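Local coordinates for lipoprotein (Actinomyces odontolyticus, PDB 3UP9), which binds selenomethionine and probably serves as the membrane-tethered methionine receptor of a bacterial uptake system, at residues D5-A13 with K212-E220; T64-Q74 with S113-A121. All coordinates share one frame; numbering follows the deposited sequence.

Interaction 1 of 2, residues D5-A13 with K212-E220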
loop_
_atom_site.group_PDB
_atom_site.type_symbol
_atom_site.label_atom_id
_atom_site.label_comp_id
_atom_site.label_asym_id
_atom_site.label_seq_id
_atom_site.Cartn_x
_atom_site.Cartn_y
_atom_site.Cartn_z
ATOM N N ASP A 5 12.628 31.760 4.639
ATOM C CA ASP A 5 12.136 30.651 5.531
ATOM C C ASP A 5 10.970 29.740 4.969
ATOM O O ASP A 5 10.128 29.239 5.750
ATOM C CB ASP A 5 11.834 31.172 6.972
ATOM C CG ASP A 5 10.641 32.165 7.046
ATOM O OD1 ASP A 5 9.692 32.067 6.230
ATOM O OD2 ASP A 5 10.648 33.042 7.951
ATOM N N VAL A 6 10.951 29.511 3.641
ATOM C CA VAL A 6 10.253 28.370 3.009
ATOM C C VAL A 6 11.008 27.083 3.489
ATOM O O VAL A 6 12.215 27.032 3.399
ATOM C CB VAL A 6 10.236 28.515 1.439
ATOM C CG1 VAL A 6 9.861 27.224 0.730
ATOM C CG2 VAL A 6 9.299 29.632 0.976
ATOM N N VAL A 7 10.324 26.077 4.052
ATOM C CA VAL A 7 11.002 24.835 4.485
ATOM C C VAL A 7 10.886 23.764 3.370
ATOM O O VAL A 7 9.818 23.568 2.793
ATOM C CB VAL A 7 10.427 24.279 5.836
ATOM C CG1 VAL A 7 10.955 22.853 6.162
ATOM C CG2 VAL A 7 10.735 25.254 6.968
ATOM N N THR A 8 11.977 23.053 3.076
ATOM C CA THR A 8 11.940 22.031 2.050
ATOM C C THR A 8 11.822 20.729 2.727
ATOM O O THR A 8 12.526 20.527 3.704
ATOM C CB THR A 8 13.213 22.005 1.197
ATOM O OG1 THR A 8 13.170 23.114 0.321
ATOM C CG2 THR A 8 13.271 20.751 0.362
ATOM N N LEU A 9 10.991 19.829 2.190
ATOM C CA LEU A 9 10.755 18.520 2.804
ATOM C C LEU A 9 11.088 17.382 1.857
ATOM O O LEU A 9 10.472 17.291 0.829
ATOM C CB LEU A 9 9.290 18.355 3.186
ATOM C CG LEU A 9 8.648 19.107 4.316
ATOM C CD1 LEU A 9 7.167 18.718 4.365
ATOM C CD2 LEU A 9 9.295 18.721 5.619
ATOM N N THR A 10 12.025 16.494 2.216
ATOM C CA THR A 10 12.299 15.315 1.407
ATOM C C THR A 10 11.271 14.226 1.831
ATOM O O THR A 10 11.215 13.801 3.011
ATOM C CB THR A 10 13.823 14.908 1.482
ATOM O OG1 THR A 10 14.650 16.072 1.304
ATOM C CG2 THR A 10 14.202 13.901 0.390
ATOM N N VAL A 11 10.405 13.827 0.894
ATOM C CA VAL A 11 9.386 12.857 1.162
ATOM C C VAL A 11 9.534 11.667 0.204
ATOM O O VAL A 11 9.518 11.855 -1.027
ATOM C CB VAL A 11 7.961 13.428 0.971
ATOM C CG1 VAL A 11 6.949 12.404 1.448
ATOM C CG2 VAL A 11 7.777 14.746 1.709
ATOM N N GLY A 12 9.669 10.453 0.778
ATOM C CA GLY A 12 9.730 9.220 0.030
ATOM C C GLY A 12 8.362 8.623 -0.237
ATOM O O GLY A 12 7.498 8.652 0.615
ATOM N N ALA A 13 8.146 8.090 -1.433
ATOM C CA ALA A 13 6.799 7.696 -1.846
ATOM C C ALA A 13 6.913 6.652 -2.914
ATOM O O ALA A 13 7.834 6.701 -3.715
ATOM C CB ALA A 13 6.023 8.890 -2.363
ATOM N N LYS A 212 11.263 19.547 11.809
ATOM C CA LYS A 212 10.529 20.153 10.741
ATOM C C LYS A 212 9.051 19.977 10.907
ATOM O O LYS A 212 8.338 20.071 9.931
ATOM C CB LYS A 212 11.008 19.545 9.420
ATOM C CG LYS A 212 12.499 19.765 9.135
ATOM C CD LYS A 212 12.713 19.836 7.630
ATOM C CE LYS A 212 14.116 19.581 7.180
ATOM N NZ LYS A 212 14.240 19.455 5.699
ATOM N N VAL A 213 8.576 19.812 12.146
ATOM C CA VAL A 213 7.177 19.432 12.395
ATOM C C VAL A 213 6.174 20.503 11.974
ATOM O O VAL A 213 5.057 20.148 11.633
ATOM C CB VAL A 213 6.841 19.014 13.890
ATOM C CG1 VAL A 213 7.151 17.545 14.147
ATOM C CG2 VAL A 213 7.512 19.948 14.873
ATOM N N ASP A 214 6.522 21.783 12.008
ATOM C CA ASP A 214 5.627 22.781 11.411
ATOM C C ASP A 214 5.368 22.531 9.951
ATOM O O ASP A 214 4.209 22.540 9.533
ATOM C CB ASP A 214 6.147 24.185 11.556
ATOM C CG ASP A 214 6.098 24.670 12.969
ATOM O OD1 ASP A 214 5.620 23.938 13.845
ATOM O OD2 ASP A 214 6.557 25.800 13.215
ATOM N N ALA A 215 6.437 22.306 9.187
ATOM C CA ALA A 215 6.339 22.049 7.750
ATOM C C ALA A 215 5.534 20.746 7.445
ATOM O O ALA A 215 4.658 20.733 6.565
ATOM C CB ALA A 215 7.748 22.030 7.116
ATOM N N ILE A 216 5.826 19.664 8.174
ATOM C CA ILE A 216 5.133 18.343 8.004
ATOM C C ILE A 216 3.627 18.447 8.320
ATOM O O ILE A 216 2.822 17.882 7.633
ATOM C CB ILE A 216 5.802 17.266 8.878
ATOM C CG1 ILE A 216 7.167 16.901 8.303
ATOM C CG2 ILE A 216 4.955 16.041 8.964
ATOM C CD1 ILE A 216 8.177 16.436 9.313
ATOM N N ALA A 217 3.261 19.209 9.348
ATOM C CA ALA A 217 1.825 19.484 9.661
ATOM C C ALA A 217 1.164 20.255 8.512
ATOM O O ALA A 217 -0.019 20.043 8.236
ATOM C CB ALA A 217 1.656 20.232 10.981
ATOM N N LYS A 218 1.914 21.120 7.811
ATOM C CA LYS A 218 1.347 21.762 6.592
ATOM C C LYS A 218 1.086 20.734 5.447
ATOM O O LYS A 218 0.023 20.751 4.867
ATOM C CB LYS A 218 2.170 22.979 6.123
ATOM C CG LYS A 218 2.061 24.226 7.020
ATOM C CD LYS A 218 3.137 25.297 6.724
ATOM C CE LYS A 218 2.980 26.502 7.647
ATOM N NZ LYS A 218 3.469 27.773 7.049
ATOM N N LEU A 219 2.024 19.821 5.191
ATOM C CA LEU A 219 1.861 18.772 4.196
ATOM C C LEU A 219 0.700 17.851 4.579
ATOM O O LEU A 219 -0.180 17.515 3.734
ATOM C CB LEU A 219 3.191 17.980 4.016
ATOM C CG LEU A 219 3.181 16.769 3.086
ATOM C CD1 LEU A 219 2.687 17.208 1.724
ATOM C CD2 LEU A 219 4.554 16.103 3.036
ATOM N N GLU A 220 0.643 17.455 5.848
ATOM C CA GLU A 220 -0.525 16.698 6.326
ATOM C C GLU A 220 -1.869 17.417 5.982
ATOM O O GLU A 220 -2.794 16.795 5.445
ATOM C CB GLU A 220 -0.398 16.416 7.836
ATOM C CG GLU A 220 -1.641 15.801 8.513
ATOM C CD GLU A 220 -1.971 14.391 8.013
ATOM O OE1 GLU A 220 -1.117 13.739 7.347
ATOM O OE2 GLU A 220 -3.077 13.920 8.317
HETATM O O HOH W 1 14.464 22.772 4.825
#
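L9 and A215 stand at the close-packed centre of this contact, where strand 7-13 and helix 213-220 approach to 8.8 Å between axes at 70°. Methyl CD2 of L9 rests on A215 CB at 3.9 Å and also touches CG1 of I216, while its other methyl, CD1, meets CD2 of L219. A215 offers no more than a methyl, and V7 comes down on it, CG1 to CB 3.4 Å; with CG1 anti to the backbone N (170°), that branch turns to the helix. Further along, V11 CG2 and L219 CD2 meet tip to tip at 3.7 Å. The strand belongs to the larger mixed sheet of this periplasmic-binding-protein-like fold, and the helix packs across one of its faces, with I216 and L219 also resting on L204 of strand 201-207. Toward the helix start the contact becomes polar and wetter. K212, the N-cap residue, lies extended past V7, and its NZ donates a hydrogen bond to T8 O (2.8 Å), almost in line with the carbonyl; a water accepts from T8 N and weakly from NZ. A methionine in its place would probably leave T8 O without this donor and the carboxylate of D58 without its salt-bridge mate.

Interaction 2 of 2, residues T64-Q74 with S113-A121. With MSE (selenomethionine), chain B.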
loop_
_atom_site.group_PDB
_atom_site.type_symbol
_atom_site.label_atom_id
_atom_site.label_comp_id
_atom_site.label_asym_id
_atom_site.label_seq_id
_atom_site.Cartn_x
_atom_site.Cartn_y
_atom_site.Cartn_z
ATOM N N THR A 64 0.446 1.703 5.049
ATOM C CA THR A 64 -0.853 1.567 5.636
ATOM C C THR A 64 -0.616 1.543 7.129
ATOM O O THR A 64 0.470 1.257 7.596
ATOM C CB THR A 64 -1.590 0.260 5.168
ATOM O OG1 THR A 64 -0.845 -0.925 5.601
ATOM C CG2 THR A 64 -1.784 0.219 3.622
ATOM N N VAL A 65 -1.677 1.837 7.870
ATOM C CA VAL A 65 -1.653 1.897 9.319
ATOM C C VAL A 65 -1.269 0.558 9.921
ATOM O O VAL A 65 -0.436 0.531 10.807
ATOM C CB VAL A 65 -2.952 2.548 9.901
ATOM C CG1 VAL A 65 -3.219 2.116 11.370
ATOM C CG2 VAL A 65 -2.870 4.068 9.780
ATOM N N PRO A 66 -1.848 -0.558 9.454
ATOM C CA PRO A 66 -1.408 -1.848 9.965
ATOM C C PRO A 66 0.062 -2.246 9.680
ATOM O O PRO A 66 0.724 -2.839 10.540
ATOM C CB PRO A 66 -2.379 -2.834 9.310
ATOM C CG PRO A 66 -3.599 -2.031 8.950
ATOM C CD PRO A 66 -3.014 -0.703 8.554
ATOM N N TYR A 67 0.566 -1.943 8.497
ATOM C CA TYR A 67 1.953 -2.182 8.185
ATOM C C TYR A 67 2.856 -1.351 9.101
ATOM O O TYR A 67 3.867 -1.871 9.614
ATOM C CB TYR A 67 2.207 -1.848 6.708
ATOM C CG TYR A 67 3.654 -1.982 6.297
ATOM C CD1 TYR A 67 4.568 -0.949 6.542
ATOM C CD2 TYR A 67 4.113 -3.121 5.661
ATOM C CE1 TYR A 67 5.897 -1.065 6.159
ATOM C CE2 TYR A 67 5.442 -3.226 5.278
ATOM C CZ TYR A 67 6.338 -2.206 5.543
ATOM O OH TYR A 67 7.697 -2.328 5.214
ATOM N N LEU A 68 2.507 -0.070 9.299
ATOM C CA LEU A 68 3.261 0.815 10.207
ATOM C C LEU A 68 3.309 0.251 11.625
ATOM O O LEU A 68 4.365 0.211 12.231
ATOM C CB LEU A 68 2.704 2.255 10.193
ATOM C CG LEU A 68 3.285 3.266 11.223
ATOM C CD1 LEU A 68 4.773 3.506 10.961
ATOM C CD2 LEU A 68 2.495 4.584 11.149
ATOM N N GLU A 69 2.166 -0.215 12.129
ATOM C CA GLU A 69 2.080 -0.761 13.479
ATOM C C GLU A 69 2.963 -1.999 13.610
ATOM O O GLU A 69 3.653 -2.149 14.581
ATOM C CB GLU A 69 0.620 -1.069 13.857
ATOM C CG GLU A 69 -0.163 0.203 14.089
ATOM C CD GLU A 69 -1.659 0.065 14.111
ATOM O OE1 GLU A 69 -2.215 -0.923 13.632
ATOM O OE2 GLU A 69 -2.290 0.987 14.629
ATOM N N ASN A 70 2.935 -2.873 12.629
ATOM C CA ASN A 70 3.847 -4.012 12.587
ATOM C C ASN A 70 5.353 -3.622 12.533
ATOM O O ASN A 70 6.162 -4.277 13.232
ATOM C CB ASN A 70 3.511 -4.958 11.440
ATOM C CG ASN A 70 4.452 -6.136 11.393
ATOM O OD1 ASN A 70 4.265 -7.100 12.113
ATOM N ND2 ASN A 70 5.486 -6.058 10.538
ATOM N N ALA A 71 5.698 -2.583 11.750
ATOM C CA ALA A 71 7.096 -2.133 11.587
ATOM C C ALA A 71 7.618 -1.566 12.906
ATOM O O ALA A 71 8.764 -1.805 13.277
ATOM C CB ALA A 71 7.233 -1.091 10.485
ATOM N N GLU A 72 6.761 -0.838 13.619
ATOM C CA GLU A 72 7.105 -0.340 14.955
ATOM C C GLU A 72 7.309 -1.469 15.987
ATOM O O GLU A 72 8.173 -1.417 16.838
ATOM C CB GLU A 72 6.035 0.631 15.398
ATOM C CG GLU A 72 6.016 1.855 14.492
ATOM C CD GLU A 72 4.851 2.815 14.720
ATOM O OE1 GLU A 72 3.856 2.378 15.297
ATOM O OE2 GLU A 72 4.945 4.003 14.278
ATOM N N LYS A 73 6.490 -2.506 15.884
ATOM C CA LYS A 73 6.515 -3.647 16.784
ATOM C C LYS A 73 7.756 -4.523 16.497
ATOM O O LYS A 73 8.438 -4.855 17.421
ATOM C CB LYS A 73 5.220 -4.463 16.635
ATOM C CG LYS A 73 4.905 -5.412 17.785
ATOM C CD LYS A 73 3.560 -6.097 17.546
ATOM C CE LYS A 73 3.373 -7.253 18.500
ATOM N NZ LYS A 73 2.100 -7.992 18.271
ATOM N N GLN A 74 8.015 -4.856 15.218
ATOM C CA GLN A 74 9.127 -5.725 14.784
ATOM C C GLN A 74 10.451 -4.968 14.881
ATOM O O GLN A 74 11.450 -5.559 15.269
ATOM C CB GLN A 74 8.980 -6.164 13.328
ATOM C CG GLN A 74 8.389 -7.532 12.928
ATOM C CD GLN A 74 8.407 -7.661 11.359
ATOM O OE1 GLN A 74 7.546 -8.322 10.703
ATOM N NE2 GLN A 74 9.385 -6.940 10.743
ATOM N N SER A 113 5.768 -11.253 0.885
ATOM C CA SER A 113 6.561 -11.891 1.948
ATOM C C SER A 113 6.616 -11.128 3.265
ATOM O O SER A 113 6.970 -11.701 4.253
ATOM C CB SER A 113 7.992 -12.210 1.446
ATOM O OG SER A 113 8.589 -11.011 1.027
ATOM N N ASP A 114 6.215 -9.860 3.298
ATOM C CA ASP A 114 6.178 -9.105 4.570
ATOM C C ASP A 114 4.951 -9.518 5.419
ATOM O O ASP A 114 3.891 -9.826 4.855
ATOM C CB ASP A 114 6.271 -7.598 4.304
ATOM C CG ASP A 114 4.936 -6.947 3.897
ATOM O OD1 ASP A 114 4.068 -6.654 4.789
ATOM O OD2 ASP A 114 4.785 -6.649 2.686
ATOM N N THR A 115 5.116 -9.540 6.750
ATOM C CA THR A 115 4.085 -9.967 7.696
ATOM C C THR A 115 2.704 -9.312 7.506
ATOM O O THR A 115 1.729 -10.013 7.278
ATOM C CB THR A 115 4.567 -9.714 9.135
ATOM O OG1 THR A 115 5.850 -10.353 9.297
ATOM C CG2 THR A 115 3.553 -10.172 10.187
ATOM N N ALA A 116 2.642 -7.979 7.591
ATOM C CA ALA A 116 1.383 -7.228 7.546
ATOM C C ALA A 116 0.564 -7.457 6.275
ATOM O O ALA A 116 -0.682 -7.591 6.341
ATOM C CB ALA A 116 1.668 -5.761 7.691
ATOM N N ASN A 117 1.248 -7.443 5.125
ATOM C CA ASN A 117 0.607 -7.584 3.814
ATOM C C ASN A 117 0.278 -9.030 3.425
ATOM O O ASN A 117 -0.745 -9.260 2.753
ATOM C CB ASN A 117 1.419 -6.880 2.701
ATOM C CG ASN A 117 1.378 -5.380 2.832
ATOM O OD1 ASN A 117 0.302 -4.764 2.852
ATOM N ND2 ASN A 117 2.538 -4.791 2.991
ATOM N N GLN A 118 1.109 -9.991 3.856
ATOM C CA GLN A 118 0.790 -11.410 3.714
ATOM C C GLN A 118 -0.441 -11.738 4.558
ATOM O O GLN A 118 -1.395 -12.429 4.133
ATOM C CB GLN A 118 1.977 -12.298 4.131
ATOM C CG GLN A 118 1.677 -13.754 3.938
ATOM C CD GLN A 118 2.847 -14.660 4.107
ATOM O OE1 GLN A 118 2.786 -15.624 4.907
ATOM N NE2 GLN A 118 3.918 -14.416 3.314
ATOM N N SER A 119 -0.442 -11.214 5.757
ATOM C CA SER A 119 -1.595 -11.389 6.620
ATOM C C SER A 119 -2.884 -10.823 5.968
ATOM O O SER A 119 -3.923 -11.505 5.912
ATOM C CB SER A 119 -1.333 -10.787 7.992
ATOM O OG SER A 119 -2.516 -10.956 8.713
ATOM N N ARG A 120 -2.783 -9.622 5.395
ATOM C CA ARG A 120 -3.944 -9.011 4.760
ATOM C C ARG A 120 -4.461 -9.807 3.501
ATOM O O ARG A 120 -5.670 -9.936 3.306
ATOM C CB ARG A 120 -3.596 -7.569 4.439
ATOM C CG ARG A 120 -4.600 -6.832 3.587
ATOM C CD ARG A 120 -4.043 -5.451 3.303
ATOM N NE ARG A 120 -4.917 -4.568 2.532
ATOM C CZ ARG A 120 -4.468 -3.466 1.937
ATOM N NH1 ARG A 120 -3.217 -3.097 2.086
ATOM N NH2 ARG A 120 -5.282 -2.689 1.280
ATOM N N ALA A 121 -3.526 -10.330 2.696
ATOM C CA ALA A 121 -3.797 -11.164 1.516
ATOM C C ALA A 121 -4.459 -12.493 1.921
ATOM O O ALA A 121 -5.420 -12.945 1.280
ATOM C CB ALA A 121 -2.485 -11.423 0.741
HETATM N N MSE B 300 0.144 1.203 -0.976
HETATM C CA MSE B 300 -0.019 -0.075 -0.249
HETATM C C MSE B 300 -1.451 -0.370 0.128
HETATM O O MSE B 300 -2.229 0.577 0.420
HETATM O OXT MSE B 300 -1.789 -1.565 0.136
HETATM C CB MSE B 300 0.809 -0.062 1.010
HETATM C CG MSE B 300 0.820 -1.416 1.786
HETATM SE SE MSE B 300 1.884 -1.266 3.373
HETATM C CE MSE B 300 3.660 -0.655 2.681
HETATM O O HOH W 2 -1.235 -3.226 4.287
HETATM O O HOH W 3 7.396 -7.832 7.951
#
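Y67 and A116 mark where the two helices come nearest, CA to CA 5.1 Å; helix 65-74 and helix 115-121 run roughly antiparallel at 137°, with axes 9.1 Å apart. The small methyl of A116 probably helps to allow this, its CB lying 3.6 Å from Y67 CA. Each helix has a side-chain N-cap: T64 OG1 accepts weakly from Y67 N, and D114 OD1 accepts from N117 N. D114 also holds N117 by its side chain, OD2 using its syn lone pair toward ND2 at 2.9 Å. At the ring of Y67, D114 OD1 sits at the edge, in plane, the carboxylate turned 82° from the ring. One ring face carries the selenomethionine methyl CE, 3.7 Å above its centre; Y67 CG, anti to its own backbone N (chi1 176°), sets the ring against that methyl. R120, extended from CG to NE, donates from NH1 to the ligand's OXT at 2.9 Å. One water joins T64 OG1, N117 OD1 and R120 NH1. Away from the ligand, T115 OG1 donates to Q74 OE1 at 3.0 Å, nearly end-on, whereas N70 ND2 reaches the same oxygen from above its carbonyl plane. The contact thus forms part of the selenomethionine pocket, which probably takes methionine: aromatic and amide groups line the selenoether end, and a guanidinium, itself salt-bridged to E193, probably offsets the ligand's carboxylate charge.

In the fold
From the N terminus, the chain enters the larger mixed sheet through strand 7-13, whose partner in interaction 1, helix 213-223, arrives only some 200 residues later. Interaction 2 closes a much shorter loop, 39 residues between its segments, and falls wholly within the span of interaction 1, so the two nest without crossing. Interaction 1 ties the beginning of the fold to its late return, strand against helix, within one lobe. Interaction 2 instead joins helix 65-75, which follows strand 59-64 of the same sheet, to helix 115-127, which follows strand 107-112 of the five-stranded sheet, so it bridges the two lobes at the ligand. The centres of interactions 1 and 2 lie about 25 Å apart.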